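Ubiquitin-conjugating enzyme E2-21 kDa (Pichia angusta, PDB 5NL8) catalyses the covalent attachment of ubiquitin to other proteins as an E2 ubiquitin-conjugating enzyme, and is probably essential for peroxisome biogenesis. Local coordinates at residues A[88-93]-A[105-110]; A[61-66]-A[177-182]. All coordinates share one frame; numbering follows the deposited sequence.

Contact 1 of 2, residues A[88-93]-A[105-110]; sequences EKIRQL and CYKMPH
Ile90 drives the tip of its longer branch into the angle between Tyr106 and Lys107, and this methyl does most of the work here. CD1 of Ile90 sits 3.7 Å from CB of Tyr106, so it touches the root of the tyrosine rather than its ring; the same CD1 is 3.8 Å from the carbonyl O of Tyr106. The branch can reach that far because CG1 lies anti to the carbonyl carbon (chi1 -66°) and CD1 then continues in an extended line (chi2 179°), carrying the methyl well clear of the helix. Tyr106 answers with a CB that points at the helix, while its ring is left for a second residue one turn on: CD1 of Leu93 approaches CE2 at 4.3 Å, obliquely, a looser touch than the first. Elsewhere the ring stacks with Phe85, and its OH makes a weak hydrogen bond to the carbonyl O of Tyr185. Lys107 adds a second wall to the isoleucine methyl with its aliphatic chain. A bend at chi2 (-76°) folds that chain back alongside Ile90, leaving CE of Lys107 4.0 Å from CD1 of Ile90, and the ammonium end goes on to hydrogen-bond the carbonyl O of Phe85. The joint between the two segments is therefore apolar and has no hydrogen bond across it; the buried Ile90 is its principal wedge. In a canonical E2 the link from the fourth strand of the sheet to the His-Pro-Asn motif is short. In this enzyme it is longer and includes helix 87-94, which packs back against residues leading into that motif, whose histidine is His110: an elaboration on the ubiquitin-conjugating fold.

Contact 2 of 2, residues A[61-66]-A[177-182]; sequences ALWKLE and YYIAKY
Ile179 reaches across from the helix and fits its side chain between Ala61 and the CH2 corner of Trp63, meeting the indole obliquely. Its CD1 is shared between the two: 3.8 Å from CH2 of Trp63 and 3.9 Å from CB of Ala61. Behind that methyl, CG1 of Ile179 stands 4.0 Å from CZ2 of Trp63, so the far end of the indole's six-membered ring is met by two successive carbons of one branch. CG2, the shorter branch, leans on Ala61 CB at 4.1 Å. The extended CG1-CD1 arm (chi2 -179°) crosses the tryptophan side chain at about a right angle. Here the last turn of helix 168-181, from the C-terminal helical part of the ubiquitin-conjugating fold, meets the beginning of strand 62-68, third of its four-stranded antiparallel meander. An alanine in place of Ile179 would probably open a gap beside CH2 of Trp63 and leave the methyl of Ala61 without its partner on the helix. Away from the isoleucine, NE1 of Trp63 hydrogen-bonds the carbonyl O of Lys107. Round the helix from this apolar patch the character changes. Ala180 and Lys181 are exposed, as is Tyr177, whose CD2 lies 3.9 Å above one face of the Tyr178 ring, offset toward its rim.

In the fold
Along the chain the segments come in the order 61-66, 88-93, 105-110, 177-182, so contact 1 is nested inside the long loop that contact 2 closes. Their centres are only about 7 Å apart, and 105-110 runs between the two halves of contact 2. Its start is tied to both by probable backbone hydrogen bonds, Cys105 N to Leu62 O and Tyr106 N to Tyr182 O, each 3.0 Å; next to them the short strands 104-105 and 183-184 pair antiparallel. Helix 87-94, strand 62-68 and the end of helix 168-181 thus meet around one connection, away from the predicted catalytic Cys121, within a single ubiquitin-conjugating core.

Contact 1 of 2, residues A[88-93]-A[105-110]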
ATOM      1  N   GLU A  88      -7.501   8.722 -17.639  1.00 43.73           N
ATOM      2  CA  GLU A  88      -8.553   8.257 -18.536  1.00 36.38           C
ATOM      3  C   GLU A  88      -9.284   7.041 -17.960  1.00 31.39           C
ATOM      4  O   GLU A  88     -10.517   7.040 -17.822  1.00 36.13           O
ATOM      5  CB  GLU A  88      -7.959   7.924 -19.901  1.00 51.82           C
ATOM      6  CG  GLU A  88      -8.920   7.276 -20.866  1.00 65.03           C
ATOM      7  CD  GLU A  88     -10.008   8.219 -21.316  1.00 78.42           C
ATOM      8  OE1 GLU A  88      -9.694   9.401 -21.571  1.00 93.15           O
ATOM      9  OE2 GLU A  88     -11.174   7.784 -21.414  1.00 78.55           O
ATOM     10  N   LYS A  89      -8.512   6.016 -17.612  1.00 29.83           N
ATOM     11  CA  LYS A  89      -9.064   4.809 -17.006  1.00 30.81           C
ATOM     12  C   LYS A  89      -9.848   5.120 -15.733  1.00 37.98           C
ATOM     13  O   LYS A  89     -10.937   4.588 -15.523  1.00 37.84           O
ATOM     14  CB  LYS A  89      -7.949   3.808 -16.699  1.00 27.19           C
ATOM     15  CG  LYS A  89      -8.414   2.574 -15.933  1.00 31.91           C
ATOM     16  CD  LYS A  89      -7.369   1.472 -15.972  1.00 34.24           C
ATOM     17  CE  LYS A  89      -7.887   0.205 -15.311  1.00 33.03           C
ATOM     18  NZ  LYS A  89      -6.874  -0.878 -15.344  1.00 34.38           N
ATOM     19  N   ILE A  90      -9.293   5.983 -14.884  1.00 37.09           N
ATOM     20  CA  ILE A  90      -9.933   6.302 -13.614  1.00 31.50           C
ATOM     21  C   ILE A  90     -11.284   6.945 -13.861  1.00 42.31           C
ATOM     22  O   ILE A  90     -12.284   6.587 -13.233  1.00 44.22           O
ATOM     23  CB  ILE A  90      -9.073   7.241 -12.751  1.00 26.82           C
ATOM     24  CG1 ILE A  90      -7.791   6.530 -12.309  1.00 23.61           C
ATOM     25  CG2 ILE A  90      -9.860   7.715 -11.538  1.00 31.04           C
ATOM     26  CD1 ILE A  90      -6.868   7.391 -11.469  1.00 30.36           C
ATOM     27  N   ARG A  91     -11.310   7.881 -14.801  1.00 38.94           N
ATOM     28  CA  ARG A  91     -12.540   8.592 -15.104  1.00 43.18           C
ATOM     29  C   ARG A  91     -13.579   7.640 -15.690  1.00 43.01           C
ATOM     30  O   ARG A  91     -14.771   7.771 -15.418  1.00 40.30           O
ATOM     31  CB  ARG A  91     -12.260   9.752 -16.054  1.00 49.44           C
ATOM     32  CG  ARG A  91     -13.492  10.496 -16.519  1.00 60.68           C
ATOM     33  CD  ARG A  91     -13.150  11.629 -17.487  1.00 80.20           C
ATOM     34  NE  ARG A  91     -13.115  11.232 -18.898  1.00 91.21           N
ATOM     35  CZ  ARG A  91     -12.136  10.548 -19.492  1.00 96.38           C
ATOM     36  NH1 ARG A  91     -12.235  10.249 -20.781  1.00 91.89           N
ATOM     37  NH2 ARG A  91     -11.047  10.188 -18.823  1.00104.38           N
ATOM     38  N   GLN A  92     -13.133   6.672 -16.483  1.00 35.73           N
ATOM     39  CA  GLN A  92     -14.058   5.653 -16.968  1.00 37.01           C
ATOM     40  C   GLN A  92     -14.604   4.795 -15.825  1.00 38.92           C
ATOM     41  O   GLN A  92     -15.777   4.421 -15.831  1.00 41.65           O
ATOM     42  CB  GLN A  92     -13.390   4.767 -18.012  1.00 31.19           C
ATOM     43  CG  GLN A  92     -12.986   5.522 -19.259  1.00 47.34           C
ATOM     44  CD  GLN A  92     -12.393   4.616 -20.308  1.00 65.77           C
ATOM     45  OE1 GLN A  92     -11.337   4.906 -20.869  1.00 64.80           O
ATOM     46  NE2 GLN A  92     -13.074   3.510 -20.586  1.00 76.49           N
ATOM     47  N   LEU A  93     -13.758   4.494 -14.846  1.00 38.71           N
ATOM     48  CA  LEU A  93     -14.184   3.716 -13.682  1.00 33.68           C
ATOM     49  C   LEU A  93     -15.196   4.482 -12.837  1.00 46.38           C
ATOM     50  O   LEU A  93     -16.092   3.890 -12.240  1.00 52.04           O
ATOM     51  CB  LEU A  93     -12.986   3.324 -12.813  1.00 29.33           C
ATOM     52  CG  LEU A  93     -12.019   2.270 -13.357  1.00 38.38           C
ATOM     53  CD1 LEU A  93     -10.887   2.014 -12.371  1.00 27.64           C
ATOM     54  CD2 LEU A  93     -12.760   0.978 -13.669  1.00 35.25           C
ATOM     55  N   CYS A 105      -8.607   5.007  -3.855  1.00 33.25           N
ATOM     56  CA  CYS A 105      -7.877   6.038  -4.584  1.00 36.89           C
ATOM     57  C   CYS A 105      -6.799   5.412  -5.463  1.00 32.99           C
ATOM     58  O   CYS A 105      -6.028   4.573  -5.004  1.00 27.54           O
ATOM     59  CB  CYS A 105      -7.251   7.039  -3.617  1.00 26.25           C
ATOM     60  SG  CYS A 105      -6.306   8.341  -4.438  1.00 39.14           S
ATOM     61  N   TYR A 106      -6.736   5.826  -6.725  1.00 29.54           N
ATOM     62  CA  TYR A 106      -5.824   5.189  -7.671  1.00 28.10           C
ATOM     63  C   TYR A 106      -4.668   6.084  -8.115  1.00 30.73           C
ATOM     64  O   TYR A 106      -4.131   5.914  -9.209  1.00 33.58           O
ATOM     65  CB  TYR A 106      -6.597   4.701  -8.897  1.00 29.97           C
ATOM     66  CG  TYR A 106      -7.479   3.515  -8.601  1.00 30.22           C
ATOM     67  CD1 TYR A 106      -6.930   2.257  -8.396  1.00 24.41           C
ATOM     68  CD2 TYR A 106      -8.858   3.652  -8.519  1.00 37.06           C
ATOM     69  CE1 TYR A 106      -7.726   1.169  -8.122  1.00 32.85           C
ATOM     70  CE2 TYR A 106      -9.665   2.565  -8.244  1.00 29.46           C
ATOM     71  CZ  TYR A 106      -9.093   1.326  -8.049  1.00 36.22           C
ATOM     72  OH  TYR A 106      -9.881   0.234  -7.776  1.00 40.26           O
ATOM     73  N   LYS A 107      -4.299   7.036  -7.264  1.00 31.80           N
ATOM     74  CA  LYS A 107      -3.067   7.802  -7.428  1.00 28.93           C
ATOM     75  C   LYS A 107      -2.384   7.884  -6.065  1.00 33.73           C
ATOM     76  O   LYS A 107      -3.048   8.119  -5.058  1.00 38.13           O
ATOM     77  CB  LYS A 107      -3.349   9.204  -7.978  1.00 31.51           C
ATOM     78  CG  LYS A 107      -3.896   9.252  -9.402  1.00 40.62           C
ATOM     79  CD  LYS A 107      -2.812   8.996 -10.443  1.00 36.30           C
ATOM     80  CE  LYS A 107      -3.330   9.277 -11.849  1.00 39.77           C
ATOM     81  NZ  LYS A 107      -2.325   8.951 -12.905  1.00 29.33           N
ATOM     82  N   MET A 108      -1.069   7.675  -6.021  1.00 26.35           N
ATOM     83  CA  MET A 108      -0.345   7.744  -4.751  1.00 27.12           C
ATOM     84  C   MET A 108       0.801   8.753  -4.805  1.00 34.83           C
ATOM     85  O   MET A 108       1.898   8.438  -5.269  1.00 35.09           O
ATOM     86  CB  MET A 108       0.185   6.358  -4.355  1.00 26.78           C
ATOM     87  CG  MET A 108       1.171   6.356  -3.177  1.00 26.10           C
ATOM     88  SD  MET A 108       0.647   7.320  -1.741  1.00 34.51           S
ATOM     89  CE  MET A 108      -0.654   6.272  -1.109  1.00 33.32           C
ATOM     90  N   PRO A 109       0.543   9.982  -4.334  1.00 34.85           N
ATOM     91  CA  PRO A 109       1.578  11.013  -4.216  1.00 28.23           C
ATOM     92  C   PRO A 109       2.334  10.895  -2.896  1.00 34.33           C
ATOM     93  O   PRO A 109       1.791  11.180  -1.825  1.00 38.90           O
ATOM     94  CB  PRO A 109       0.781  12.315  -4.291  1.00 24.03           C
ATOM     95  CG  PRO A 109      -0.542  11.966  -3.718  1.00 33.33           C
ATOM     96  CD  PRO A 109      -0.797  10.509  -4.016  1.00 28.63           C
ATOM     97  N   HIS A 110       3.588  10.474  -2.980  1.00 30.06           N
ATOM     98  CA  HIS A 110       4.379  10.196  -1.794  1.00 30.88           C
ATOM     99  C   HIS A 110       5.857  10.253  -2.149  1.00 33.04           C
ATOM    100  O   HIS A 110       6.253   9.806  -3.225  1.00 32.08           O
ATOM    101  CB  HIS A 110       4.009   8.823  -1.217  1.00 23.97           C
ATOM    102  CG  HIS A 110       4.664   8.513   0.092  1.00 32.69           C
ATOM    103  ND1 HIS A 110       5.982   8.117   0.192  1.00 31.11           N
ATOM    104  CD2 HIS A 110       4.180   8.525   1.358  1.00 27.30           C
ATOM    105  CE1 HIS A 110       6.280   7.906   1.462  1.00 34.47           C
ATOM    106  NE2 HIS A 110       5.205   8.144   2.188  1.00 30.73           N
TER

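Contact 2 of 2, residues A[61-66]-A[177-182]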
ATOM      1  N   ALA A  61      -8.794   6.767   3.873  1.00 37.92           N
ATOM      2  CA  ALA A  61      -8.868   6.492   2.444  1.00 37.77           C
ATOM      3  C   ALA A  61      -8.147   5.185   2.172  1.00 34.66           C
ATOM      4  O   ALA A  61      -7.215   4.830   2.894  1.00 38.92           O
ATOM      5  CB  ALA A  61      -8.262   7.629   1.636  1.00 35.60           C
ATOM      6  N   LEU A  62      -8.579   4.465   1.142  1.00 29.87           N
ATOM      7  CA  LEU A  62      -8.031   3.141   0.858  1.00 29.04           C
ATOM      8  C   LEU A  62      -7.138   3.124  -0.383  1.00 34.40           C
ATOM      9  O   LEU A  62      -7.394   3.836  -1.356  1.00 34.16           O
ATOM     10  CB  LEU A  62      -9.164   2.129   0.687  1.00 34.40           C
ATOM     11  CG  LEU A  62     -10.186   2.021   1.822  1.00 36.37           C
ATOM     12  CD1 LEU A  62     -11.317   1.080   1.434  1.00 28.08           C
ATOM     13  CD2 LEU A  62      -9.523   1.554   3.104  1.00 34.45           C
ATOM     14  N   TRP A  63      -6.094   2.302  -0.338  1.00 32.31           N
ATOM     15  CA  TRP A  63      -5.234   2.073  -1.495  1.00 27.12           C
ATOM     16  C   TRP A  63      -5.028   0.585  -1.758  1.00 26.41           C
ATOM     17  O   TRP A  63      -5.042  -0.237  -0.837  1.00 29.49           O
ATOM     18  CB  TRP A  63      -3.875   2.746  -1.308  1.00 27.41           C
ATOM     19  CG  TRP A  63      -3.894   4.206  -1.586  1.00 32.26           C
ATOM     20  CD1 TRP A  63      -3.663   4.814  -2.785  1.00 21.06           C
ATOM     21  CD2 TRP A  63      -4.160   5.250  -0.645  1.00 26.49           C
ATOM     22  NE1 TRP A  63      -3.763   6.180  -2.647  1.00 26.99           N
ATOM     23  CE2 TRP A  63      -4.069   6.475  -1.344  1.00 32.27           C
ATOM     24  CE3 TRP A  63      -4.463   5.276   0.719  1.00 31.02           C
ATOM     25  CZ2 TRP A  63      -4.273   7.707  -0.724  1.00 29.28           C
ATOM     26  CZ3 TRP A  63      -4.665   6.502   1.336  1.00 29.67           C
ATOM     27  CH2 TRP A  63      -4.569   7.700   0.613  1.00 30.07           C
ATOM     28  N   LYS A  64      -4.829   0.253  -3.030  1.00 35.02           N
ATOM     29  CA  LYS A  64      -4.589  -1.121  -3.446  1.00 34.26           C
ATOM     30  C   LYS A  64      -3.100  -1.343  -3.680  1.00 28.66           C
ATOM     31  O   LYS A  64      -2.385  -0.440  -4.124  1.00 30.19           O
ATOM     32  CB  LYS A  64      -5.382  -1.447  -4.714  1.00 34.22           C
ATOM     33  CG  LYS A  64      -6.016  -2.829  -4.738  1.00 53.96           C
ATOM     34  CD  LYS A  64      -7.437  -2.758  -5.293  1.00 65.53           C
ATOM     35  CE  LYS A  64      -8.126  -4.118  -5.295  1.00 67.79           C
ATOM     36  NZ  LYS A  64      -7.460  -5.086  -6.213  1.00 60.42           N
ATOM     37  N   LEU A  65      -2.643  -2.550  -3.383  1.00 29.83           N
ATOM     38  CA  LEU A  65      -1.238  -2.898  -3.514  1.00 25.24           C
ATOM     39  C   LEU A  65      -1.085  -4.197  -4.284  1.00 34.43           C
ATOM     40  O   LEU A  65      -1.941  -5.084  -4.205  1.00 36.27           O
ATOM     41  CB  LEU A  65      -0.582  -3.051  -2.140  1.00 25.77           C
ATOM     42  CG  LEU A  65      -0.550  -1.880  -1.162  1.00 30.77           C
ATOM     43  CD1 LEU A  65      -0.018  -2.367   0.169  1.00 31.52           C
ATOM     44  CD2 LEU A  65       0.315  -0.756  -1.695  1.00 21.17           C
ATOM     45  N   GLU A  66       0.018  -4.299  -5.016  1.00 30.06           N
ATOM     46  CA  GLU A  66       0.409  -5.544  -5.655  1.00 33.12           C
ATOM     47  C   GLU A  66       1.768  -5.987  -5.115  1.00 36.97           C
ATOM     48  O   GLU A  66       2.700  -5.181  -4.982  1.00 35.02           O
ATOM     49  CB  GLU A  66       0.450  -5.388  -7.174  1.00 33.81           C
ATOM     50  CG  GLU A  66       0.922  -6.630  -7.904  1.00 63.37           C
ATOM     51  CD  GLU A  66       0.854  -6.481  -9.409  1.00 76.79           C
ATOM     52  OE1 GLU A  66      -0.080  -5.812  -9.900  1.00 82.67           O
ATOM     53  OE2 GLU A  66       1.738  -7.027 -10.101  1.00 77.78           O
ATOM     54  N   TYR A 177      -6.173  16.528  -2.439  1.00 32.27           N
ATOM     55  CA  TYR A 177      -6.620  16.731  -3.816  1.00 32.87           C
ATOM     56  C   TYR A 177      -6.715  15.415  -4.578  1.00 35.53           C
ATOM     57  O   TYR A 177      -7.740  15.118  -5.208  1.00 42.94           O
ATOM     58  CB  TYR A 177      -5.683  17.686  -4.556  1.00 44.01           C
ATOM     59  CG  TYR A 177      -5.985  17.819  -6.037  1.00 43.95           C
ATOM     60  CD1 TYR A 177      -7.083  18.547  -6.483  1.00 50.42           C
ATOM     61  CD2 TYR A 177      -5.167  17.220  -6.990  1.00 42.92           C
ATOM     62  CE1 TYR A 177      -7.360  18.674  -7.835  1.00 50.61           C
ATOM     63  CE2 TYR A 177      -5.437  17.342  -8.346  1.00 49.16           C
ATOM     64  CZ  TYR A 177      -6.535  18.071  -8.761  1.00 55.78           C
ATOM     65  OH  TYR A 177      -6.808  18.195 -10.104  1.00 66.72           O
ATOM     66  N   TYR A 178      -5.652  14.619  -4.528  1.00 35.54           N
ATOM     67  CA  TYR A 178      -5.684  13.364  -5.276  1.00 34.16           C
ATOM     68  C   TYR A 178      -6.703  12.381  -4.690  1.00 37.14           C
ATOM     69  O   TYR A 178      -7.363  11.659  -5.436  1.00 34.00           O
ATOM     70  CB  TYR A 178      -4.286  12.745  -5.350  1.00 29.83           C
ATOM     71  CG  TYR A 178      -3.430  13.433  -6.391  1.00 32.30           C
ATOM     72  CD1 TYR A 178      -3.499  13.064  -7.730  1.00 31.74           C
ATOM     73  CD2 TYR A 178      -2.582  14.479  -6.041  1.00 32.82           C
ATOM     74  CE1 TYR A 178      -2.734  13.707  -8.689  1.00 32.86           C
ATOM     75  CE2 TYR A 178      -1.814  15.125  -6.993  1.00 31.33           C
ATOM     76  CZ  TYR A 178      -1.894  14.736  -8.314  1.00 30.15           C
ATOM     77  OH  TYR A 178      -1.129  15.379  -9.255  1.00 40.86           O
ATOM     78  N   ILE A 179      -6.860  12.375  -3.368  1.00 32.80           N
ATOM     79  CA  ILE A 179      -7.882  11.541  -2.734  1.00 28.55           C
ATOM     80  C   ILE A 179      -9.286  11.934  -3.205  1.00 36.09           C
ATOM     81  O   ILE A 179     -10.119  11.082  -3.511  1.00 35.89           O
ATOM     82  CB  ILE A 179      -7.826  11.638  -1.193  1.00 36.73           C
ATOM     83  CG1 ILE A 179      -6.570  10.952  -0.657  1.00 28.71           C
ATOM     84  CG2 ILE A 179      -9.060  11.002  -0.562  1.00 36.94           C
ATOM     85  CD1 ILE A 179      -6.458  10.992   0.845  1.00 33.55           C
ATOM     86  N   ALA A 180      -9.537  13.234  -3.276  1.00 39.08           N
ATOM     87  CA  ALA A 180     -10.863  13.729  -3.618  1.00 42.19           C
ATOM     88  C   ALA A 180     -11.191  13.575  -5.102  1.00 48.88           C
ATOM     89  O   ALA A 180     -12.355  13.408  -5.467  1.00 41.11           O
ATOM     90  CB  ALA A 180     -10.995  15.182  -3.204  1.00 44.51           C
ATOM     91  N   LYS A 181     -10.177  13.627  -5.962  1.00 43.51           N
ATOM     92  CA  LYS A 181     -10.451  13.653  -7.398  1.00 39.46           C
ATOM     93  C   LYS A 181     -10.226  12.336  -8.143  1.00 42.97           C
ATOM     94  O   LYS A 181     -10.810  12.121  -9.209  1.00 42.47           O
ATOM     95  CB  LYS A 181      -9.617  14.749  -8.060  1.00 44.06           C
ATOM     96  CG  LYS A 181     -10.280  16.113  -8.020  1.00 70.41           C
ATOM     97  CD  LYS A 181     -11.711  16.024  -8.531  1.00 74.05           C
ATOM     98  CE  LYS A 181     -12.306  17.397  -8.781  1.00 73.96           C
ATOM     99  NZ  LYS A 181     -13.712  17.300  -9.264  1.00 75.29           N
ATOM    100  N   TYR A 182      -9.396  11.455  -7.599  1.00 30.76           N
ATOM    101  CA  TYR A 182      -8.997  10.262  -8.339  1.00 34.95           C
ATOM    102  C   TYR A 182      -9.369   8.938  -7.663  1.00 36.80           C
ATOM    103  O   TYR A 182      -8.593   7.982  -7.693  1.00 35.77           O
ATOM    104  CB  TYR A 182      -7.489  10.308  -8.599  1.00 32.05           C
ATOM    105  CG  TYR A 182      -7.083  11.395  -9.571  1.00 34.82           C
ATOM    106  CD1 TYR A 182      -7.094  11.165 -10.942  1.00 45.43           C
ATOM    107  CD2 TYR A 182      -6.689  12.646  -9.122  1.00 44.13           C
ATOM    108  CE1 TYR A 182      -6.725  12.151 -11.837  1.00 37.92           C
ATOM    109  CE2 TYR A 182      -6.316  13.641 -10.009  1.00 39.27           C
ATOM    110  CZ  TYR A 182      -6.336  13.388 -11.366  1.00 51.33           C
ATOM    111  OH  TYR A 182      -5.967  14.373 -12.256  1.00 55.31           O
TER